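Local coordinates for DUF1076 domain-containing protein (Salmonella typhi, PDB 6IAI), which is a type III secretion system effector that acts as an E3/E4 ubiquitin ligase and binds K48- and K63-linked diubiquitin, represented here by its N-terminal part, at residues 62-70 with 97-108. Sequence-based numbering, arbitrary orientation.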
ATOM      1  N   GLN A  62       0.511  -3.663  -1.991  1.00 30.41           N
ATOM      2  CA  GLN A  62       1.416  -4.627  -1.402  1.00 29.35           C
ATOM      3  C   GLN A  62       2.813  -4.028  -1.419  1.00 34.17           C
ATOM      4  O   GLN A  62       3.324  -3.675  -2.474  1.00 32.11           O
ATOM      5  CB  GLN A  62       1.365  -5.982  -2.109  1.00 29.87           C
ATOM      6  CG  GLN A  62       2.131  -7.093  -1.366  1.00 39.35           C
ATOM      7  CD  GLN A  62       2.048  -8.432  -2.057  1.00 52.34           C
ATOM      8  OE1 GLN A  62       1.944  -8.533  -3.276  1.00 44.72           O
ATOM      9  NE2 GLN A  62       2.075  -9.494  -1.291  1.00 55.46           N
ATOM     10  N   LEU A  63       3.378  -3.829  -0.215  1.00 33.67           N
ATOM     11  CA  LEU A  63       4.731  -3.311   0.019  1.00 33.85           C
ATOM     12  C   LEU A  63       5.445  -4.439   0.737  1.00 39.97           C
ATOM     13  O   LEU A  63       5.000  -4.847   1.810  1.00 39.05           O
ATOM     14  CB  LEU A  63       4.727  -2.020   0.853  1.00 33.15           C
ATOM     15  CG  LEU A  63       3.950  -0.810   0.312  1.00 36.27           C
ATOM     16  CD1 LEU A  63       4.007   0.320   1.304  1.00 36.77           C
ATOM     17  CD2 LEU A  63       4.473  -0.332  -1.043  1.00 35.36           C
ATOM     18  N   ARG A  64       6.463  -5.047   0.080  1.00 39.17           N
ATOM     19  CA  ARG A  64       7.157  -6.244   0.571  1.00 39.60           C
ATOM     20  C   ARG A  64       6.124  -7.371   0.657  1.00 42.84           C
ATOM     21  O   ARG A  64       5.522  -7.717  -0.350  1.00 42.16           O
ATOM     22  CB  ARG A  64       7.838  -6.022   1.940  1.00 42.85           C
ATOM     23  CG  ARG A  64       9.125  -5.238   1.890  1.00 60.27           C
ATOM     24  CD  ARG A  64       9.970  -5.557   3.120  1.00 81.70           C
ATOM     25  NE  ARG A  64      10.981  -6.615   2.940  1.00 98.80           N
ATOM     26  CZ  ARG A  64      12.060  -6.549   2.153  1.00112.50           C
ATOM     27  NH1 ARG A  64      12.262  -5.495   1.369  1.00 96.19           N
ATOM     28  NH2 ARG A  64      12.916  -7.562   2.106  1.00100.63           N
ATOM     29  N   ASP A  65       5.851  -7.865   1.862  1.00 40.63           N
ATOM     30  CA  ASP A  65       4.898  -8.953   2.091  1.00 40.89           C
ATOM     31  C   ASP A  65       3.640  -8.519   2.873  1.00 45.17           C
ATOM     32  O   ASP A  65       2.841  -9.374   3.245  1.00 47.45           O
ATOM     33  CB  ASP A  65       5.617 -10.145   2.773  1.00 42.49           C
ATOM     34  CG  ASP A  65       6.181  -9.848   4.154  1.00 56.00           C
ATOM     35  OD1 ASP A  65       6.725  -8.719   4.357  1.00 57.61           O
ATOM     36  OD2 ASP A  65       6.107 -10.738   5.022  1.00 61.85           O
ATOM     37  N   LEU A  66       3.449  -7.212   3.107  1.00 38.71           N
ATOM     38  CA  LEU A  66       2.257  -6.745   3.813  1.00 37.30           C
ATOM     39  C   LEU A  66       1.318  -5.969   2.889  1.00 39.84           C
ATOM     40  O   LEU A  66       1.767  -5.357   1.913  1.00 39.21           O
ATOM     41  CB  LEU A  66       2.615  -5.931   5.080  1.00 37.49           C
ATOM     42  CG  LEU A  66       3.415  -6.667   6.188  1.00 41.27           C
ATOM     43  CD1 LEU A  66       4.056  -5.677   7.149  1.00 41.34           C
ATOM     44  CD2 LEU A  66       2.555  -7.722   6.915  1.00 40.71           C
ATOM     45  N   LEU A  67       0.008  -6.034   3.190  1.00 35.88           N
ATOM     46  CA  LEU A  67      -1.068  -5.372   2.455  1.00 34.91           C
ATOM     47  C   LEU A  67      -1.548  -4.154   3.205  1.00 39.19           C
ATOM     48  O   LEU A  67      -1.812  -4.230   4.409  1.00 37.61           O
ATOM     49  CB  LEU A  67      -2.288  -6.288   2.222  1.00 34.45           C
ATOM     50  CG  LEU A  67      -2.084  -7.616   1.545  1.00 39.09           C
ATOM     51  CD1 LEU A  67      -3.438  -8.257   1.233  1.00 37.83           C
ATOM     52  CD2 LEU A  67      -1.225  -7.474   0.295  1.00 42.47           C
ATOM     53  N   TYR A  68      -1.747  -3.057   2.455  1.00 36.08           N
ATOM     54  CA  TYR A  68      -2.220  -1.756   2.922  1.00 34.79           C
ATOM     55  C   TYR A  68      -3.438  -1.356   2.120  1.00 37.71           C
ATOM     56  O   TYR A  68      -3.526  -1.665   0.945  1.00 38.66           O
ATOM     57  CB  TYR A  68      -1.104  -0.711   2.772  1.00 35.92           C
ATOM     58  CG  TYR A  68       0.152  -1.129   3.514  1.00 38.23           C
ATOM     59  CD1 TYR A  68       1.079  -1.994   2.927  1.00 40.22           C
ATOM     60  CD2 TYR A  68       0.369  -0.740   4.836  1.00 38.34           C
ATOM     61  CE1 TYR A  68       2.198  -2.440   3.629  1.00 40.62           C
ATOM     62  CE2 TYR A  68       1.494  -1.164   5.540  1.00 39.00           C
ATOM     63  CZ  TYR A  68       2.410  -2.008   4.930  1.00 46.69           C
ATOM     64  OH  TYR A  68       3.502  -2.446   5.623  1.00 44.30           O
ATOM     65  N   GLU A  69      -4.408  -0.720   2.772  1.00 33.49           N
ATOM     66  CA  GLU A  69      -5.625  -0.218   2.144  1.00 32.04           C
ATOM     67  C   GLU A  69      -5.479   1.262   1.988  1.00 36.96           C
ATOM     68  O   GLU A  69      -5.092   1.926   2.945  1.00 38.50           O
ATOM     69  CB  GLU A  69      -6.844  -0.558   2.981  1.00 33.29           C
ATOM     70  CG  GLU A  69      -7.022  -2.057   3.171  1.00 39.12           C
ATOM     71  CD  GLU A  69      -8.062  -2.501   4.183  1.00 73.02           C
ATOM     72  OE1 GLU A  69      -8.269  -1.798   5.203  1.00 63.25           O
ATOM     73  OE2 GLU A  69      -8.590  -3.622   4.000  1.00 78.40           O
ATOM     74  N   VAL A  70      -5.656   1.778   0.763  1.00 33.59           N
ATOM     75  CA  VAL A  70      -5.516   3.205   0.527  1.00 32.73           C
ATOM     76  C   VAL A  70      -6.743   3.751  -0.212  1.00 37.53           C
ATOM     77  O   VAL A  70      -7.304   3.105  -1.096  1.00 36.90           O
ATOM     78  CB  VAL A  70      -4.156   3.689  -0.078  1.00 36.05           C
ATOM     79  CG1 VAL A  70      -3.067   2.623  -0.167  1.00 35.99           C
ATOM     80  CG2 VAL A  70      -4.272   4.563  -1.303  1.00 35.35           C
ATOM     81  N   ARG A  97       3.103  -9.092  13.344  1.00 52.88           N
ATOM     82  CA  ARG A  97       3.515  -7.938  12.527  1.00 51.05           C
ATOM     83  C   ARG A  97       2.872  -6.580  12.810  1.00 51.80           C
ATOM     84  O   ARG A  97       3.327  -5.605  12.213  1.00 50.95           O
ATOM     85  CB  ARG A  97       3.309  -8.239  11.028  1.00 48.40           C
ATOM     86  CG  ARG A  97       3.564  -9.675  10.558  1.00 49.81           C
ATOM     87  CD  ARG A  97       5.028 -10.027  10.445  1.00 45.63           C
ATOM     88  NE  ARG A  97       5.732  -9.139   9.527  1.00 44.20           N
ATOM     89  CZ  ARG A  97       5.873  -9.349   8.220  1.00 55.19           C
ATOM     90  NH1 ARG A  97       5.341 -10.424   7.651  1.00 44.81           N
ATOM     91  NH2 ARG A  97       6.542  -8.484   7.473  1.00 35.21           N
ATOM     92  N   HIS A  98       1.855  -6.491  13.684  1.00 47.76           N
ATOM     93  CA  HIS A  98       1.112  -5.250  13.933  1.00 48.53           C
ATOM     94  C   HIS A  98       1.963  -3.995  14.124  1.00 51.48           C
ATOM     95  O   HIS A  98       1.588  -2.955  13.578  1.00 53.53           O
ATOM     96  CB  HIS A  98       0.102  -5.383  15.075  1.00 50.83           C
ATOM     97  CG  HIS A  98       0.691  -5.658  16.423  1.00 55.74           C
ATOM     98  ND1 HIS A  98       0.679  -4.700  17.416  1.00 58.17           N
ATOM     99  CD2 HIS A  98       1.247  -6.791  16.914  1.00 58.26           C
ATOM    100  CE1 HIS A  98       1.238  -5.272  18.469  1.00 58.07           C
ATOM    101  NE2 HIS A  98       1.592  -6.534  18.212  1.00 58.31           N
ATOM    102  N   ILE A  99       3.101  -4.077  14.841  1.00 44.87           N
ATOM    103  CA  ILE A  99       3.960  -2.920  15.074  1.00 43.23           C
ATOM    104  C   ILE A  99       4.533  -2.375  13.767  1.00 45.96           C
ATOM    105  O   ILE A  99       4.321  -1.197  13.493  1.00 47.15           O
ATOM    106  CB  ILE A  99       5.055  -3.160  16.157  1.00 45.97           C
ATOM    107  CG1 ILE A  99       4.408  -3.467  17.543  1.00 47.33           C
ATOM    108  CG2 ILE A  99       6.001  -1.940  16.251  1.00 44.02           C
ATOM    109  CD1 ILE A  99       5.346  -4.269  18.544  1.00 58.53           C
ATOM    110  N   GLU A 100       5.233  -3.210  12.957  1.00 40.72           N
ATOM    111  CA  GLU A 100       5.808  -2.726  11.690  1.00 39.86           C
ATOM    112  C   GLU A 100       4.737  -2.361  10.689  1.00 41.99           C
ATOM    113  O   GLU A 100       4.919  -1.404   9.942  1.00 40.77           O
ATOM    114  CB  GLU A 100       6.848  -3.684  11.063  1.00 40.71           C
ATOM    115  CG  GLU A 100       6.326  -5.057  10.713  1.00 48.22           C
ATOM    116  CD  GLU A 100       7.103  -5.788   9.639  1.00 64.08           C
ATOM    117  OE1 GLU A 100       7.347  -6.997   9.831  1.00 63.40           O
ATOM    118  OE2 GLU A 100       7.467  -5.171   8.613  1.00 53.91           O
ATOM    119  N   TRP A 101       3.628  -3.121  10.687  1.00 38.42           N
ATOM    120  CA  TRP A 101       2.500  -2.890   9.814  1.00 39.08           C
ATOM    121  C   TRP A 101       1.954  -1.468  10.012  1.00 43.89           C
ATOM    122  O   TRP A 101       1.874  -0.710   9.041  1.00 43.49           O
ATOM    123  CB  TRP A 101       1.428  -3.942  10.081  1.00 39.23           C
ATOM    124  CG  TRP A 101       0.637  -4.330   8.875  1.00 41.95           C
ATOM    125  CD1 TRP A 101       0.487  -3.610   7.723  1.00 45.09           C
ATOM    126  CD2 TRP A 101      -0.194  -5.492   8.734  1.00 42.59           C
ATOM    127  NE1 TRP A 101      -0.342  -4.277   6.853  1.00 44.97           N
ATOM    128  CE2 TRP A 101      -0.793  -5.427   7.454  1.00 46.68           C
ATOM    129  CE3 TRP A 101      -0.493  -6.590   9.565  1.00 44.83           C
ATOM    130  CZ2 TRP A 101      -1.666  -6.420   6.981  1.00 46.23           C
ATOM    131  CZ3 TRP A 101      -1.343  -7.584   9.088  1.00 46.50           C
ATOM    132  CH2 TRP A 101      -1.921  -7.491   7.810  1.00 47.03           C
ATOM    133  N   GLN A 102       1.672  -1.080  11.285  1.00 40.97           N
ATOM    134  CA  GLN A 102       1.194   0.253  11.683  1.00 40.14           C
ATOM    135  C   GLN A 102       2.171   1.380  11.339  1.00 42.84           C
ATOM    136  O   GLN A 102       1.759   2.419  10.807  1.00 43.84           O
ATOM    137  CB  GLN A 102       0.813   0.274  13.176  1.00 41.47           C
ATOM    138  CG  GLN A 102       0.181   1.577  13.692  1.00 57.85           C
ATOM    139  CD  GLN A 102      -1.169   1.866  13.082  1.00 85.33           C
ATOM    140  OE1 GLN A 102      -1.282   2.566  12.067  1.00 82.47           O
ATOM    141  NE2 GLN A 102      -2.221   1.323  13.678  1.00 84.37           N
ATOM    142  N   GLY A 103       3.447   1.165  11.632  1.00 37.69           N
ATOM    143  CA  GLY A 103       4.515   2.117  11.350  1.00 36.37           C
ATOM    144  C   GLY A 103       4.698   2.385   9.881  1.00 39.97           C
ATOM    145  O   GLY A 103       4.933   3.535   9.474  1.00 41.66           O
ATOM    146  N   ASN A 104       4.589   1.316   9.074  1.00 35.44           N
ATOM    147  CA  ASN A 104       4.694   1.394   7.618  1.00 35.50           C
ATOM    148  C   ASN A 104       3.464   2.106   7.045  1.00 36.10           C
ATOM    149  O   ASN A 104       3.603   2.923   6.134  1.00 35.79           O
ATOM    150  CB  ASN A 104       4.827   0.003   7.030  1.00 37.48           C
ATOM    151  CG  ASN A 104       6.177  -0.613   7.206  1.00 46.04           C
ATOM    152  OD1 ASN A 104       7.201   0.069   7.290  1.00 37.80           O
ATOM    153  ND2 ASN A 104       6.210  -1.922   7.192  1.00 41.91           N
ATOM    154  N   ALA A 105       2.271   1.819   7.625  1.00 29.31           N
ATOM    155  CA  ALA A 105       1.012   2.447   7.241  1.00 29.14           C
ATOM    156  C   ALA A 105       1.091   3.964   7.430  1.00 36.72           C
ATOM    157  O   ALA A 105       0.733   4.694   6.502  1.00 37.29           O
ATOM    158  CB  ALA A 105      -0.146   1.839   8.022  1.00 29.56           C
ATOM    159  N   ILE A 106       1.688   4.434   8.574  1.00 34.95           N
ATOM    160  CA  ILE A 106       1.920   5.847   8.903  1.00 34.04           C
ATOM    161  C   ILE A 106       2.819   6.473   7.850  1.00 37.84           C
ATOM    162  O   ILE A 106       2.532   7.564   7.351  1.00 39.14           O
ATOM    163  CB  ILE A 106       2.546   6.026  10.343  1.00 37.86           C
ATOM    164  CG1 ILE A 106       1.616   5.611  11.514  1.00 39.65           C
ATOM    165  CG2 ILE A 106       3.064   7.440  10.562  1.00 37.29           C
ATOM    166  CD1 ILE A 106       0.228   6.163  11.549  1.00 59.73           C
ATOM    167  N   ARG A 107       3.935   5.793   7.537  1.00 35.87           N
ATOM    168  CA  ARG A 107       4.954   6.261   6.585  1.00 34.91           C
ATOM    169  C   ARG A 107       4.397   6.392   5.192  1.00 36.67           C
ATOM    170  O   ARG A 107       4.625   7.421   4.538  1.00 38.30           O
ATOM    171  CB  ARG A 107       6.176   5.337   6.606  1.00 37.58           C
ATOM    172  CG  ARG A 107       7.085   5.590   7.800  1.00 46.85           C
ATOM    173  CD  ARG A 107       7.990   4.415   8.063  1.00 59.30           C
ATOM    174  NE  ARG A 107       8.608   4.518   9.383  1.00 72.64           N
ATOM    175  CZ  ARG A 107       9.815   5.012   9.606  1.00 84.27           C
ATOM    176  NH1 ARG A 107      10.569   5.429   8.591  1.00 69.98           N
ATOM    177  NH2 ARG A 107      10.285   5.086  10.845  1.00 65.13           N
ATOM    178  N   LEU A 108       3.624   5.381   4.748  1.00 29.52           N
ATOM    179  CA  LEU A 108       2.977   5.417   3.443  1.00 29.29           C
ATOM    180  C   LEU A 108       2.020   6.618   3.345  1.00 31.96           C
ATOM    181  O   LEU A 108       2.102   7.382   2.378  1.00 31.76           O
ATOM    182  CB  LEU A 108       2.280   4.072   3.108  1.00 29.32           C
ATOM    183  CG  LEU A 108       1.653   3.984   1.719  1.00 32.34           C
ATOM    184  CD1 LEU A 108       2.686   4.271   0.614  1.00 31.33           C
ATOM    185  CD2 LEU A 108       0.908   2.679   1.539  1.00 33.29           C
TER
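The CA atoms of Leu66 and Tyr68 on strand 66-70 come nearest those of Trp101 and Ala105 of helix 97-108, the two axes approaching to 9.7 Å at an angle of 41°. Such a helix-on-sheet contact shows how aromatic rings can fill the middle of an interface while a charged network closes the turn end and leucine and valine side chains fill the other. The indole of Trp101 meets Leu66 with a face and Tyr68 with an edge: Leu66 CD2 sits over the face, 4.1 Å from the centroid of the six-membered ring, and the NE1-CD1 edge points at the face of Tyr68 in an offset edge-to-face pair with planes at 82°. Its rotation is fixed by NE1, which donates a hydrogen bond to Leu67 O at 2.9 Å; the oxygen lies in the indole plane, although the donor stands above the carbonyl plane. Phe86 stacks on Trp101 from outside the two segments.

The type II' turn Leu63 to Leu66 joins strands 59-63 and 66-71 as a beta hairpin, within the mixed sheet that helix 91-113 packs against in this N-terminal part of an NleG-family effector. At the turn, Asp65 OD2 receives Arg97 NH1 at 2.8 Å while OD1 takes NH2, an end-on grip. Bends at chi2 and chi3 curl the arginine back, and its NE and NH2 both reach Glu100 OE1 from one face of that carboxylate. The two acids probably stabilise the arginine's positive charge, and Leu66 CD2 covers one face of the guanidinium.

Tyr68 OH accepts a weak bond from Asn104 ND2; the stronger partner of Asn104 is the backbone N of Ile36, bound through OD1. Farther along the helix, Leu108 holds CG anti to its backbone N (chi1 -176°) and brings CD2 to 3.9 Å from Leu63 CD1, also touching Tyr68 CB and Val70 CG1.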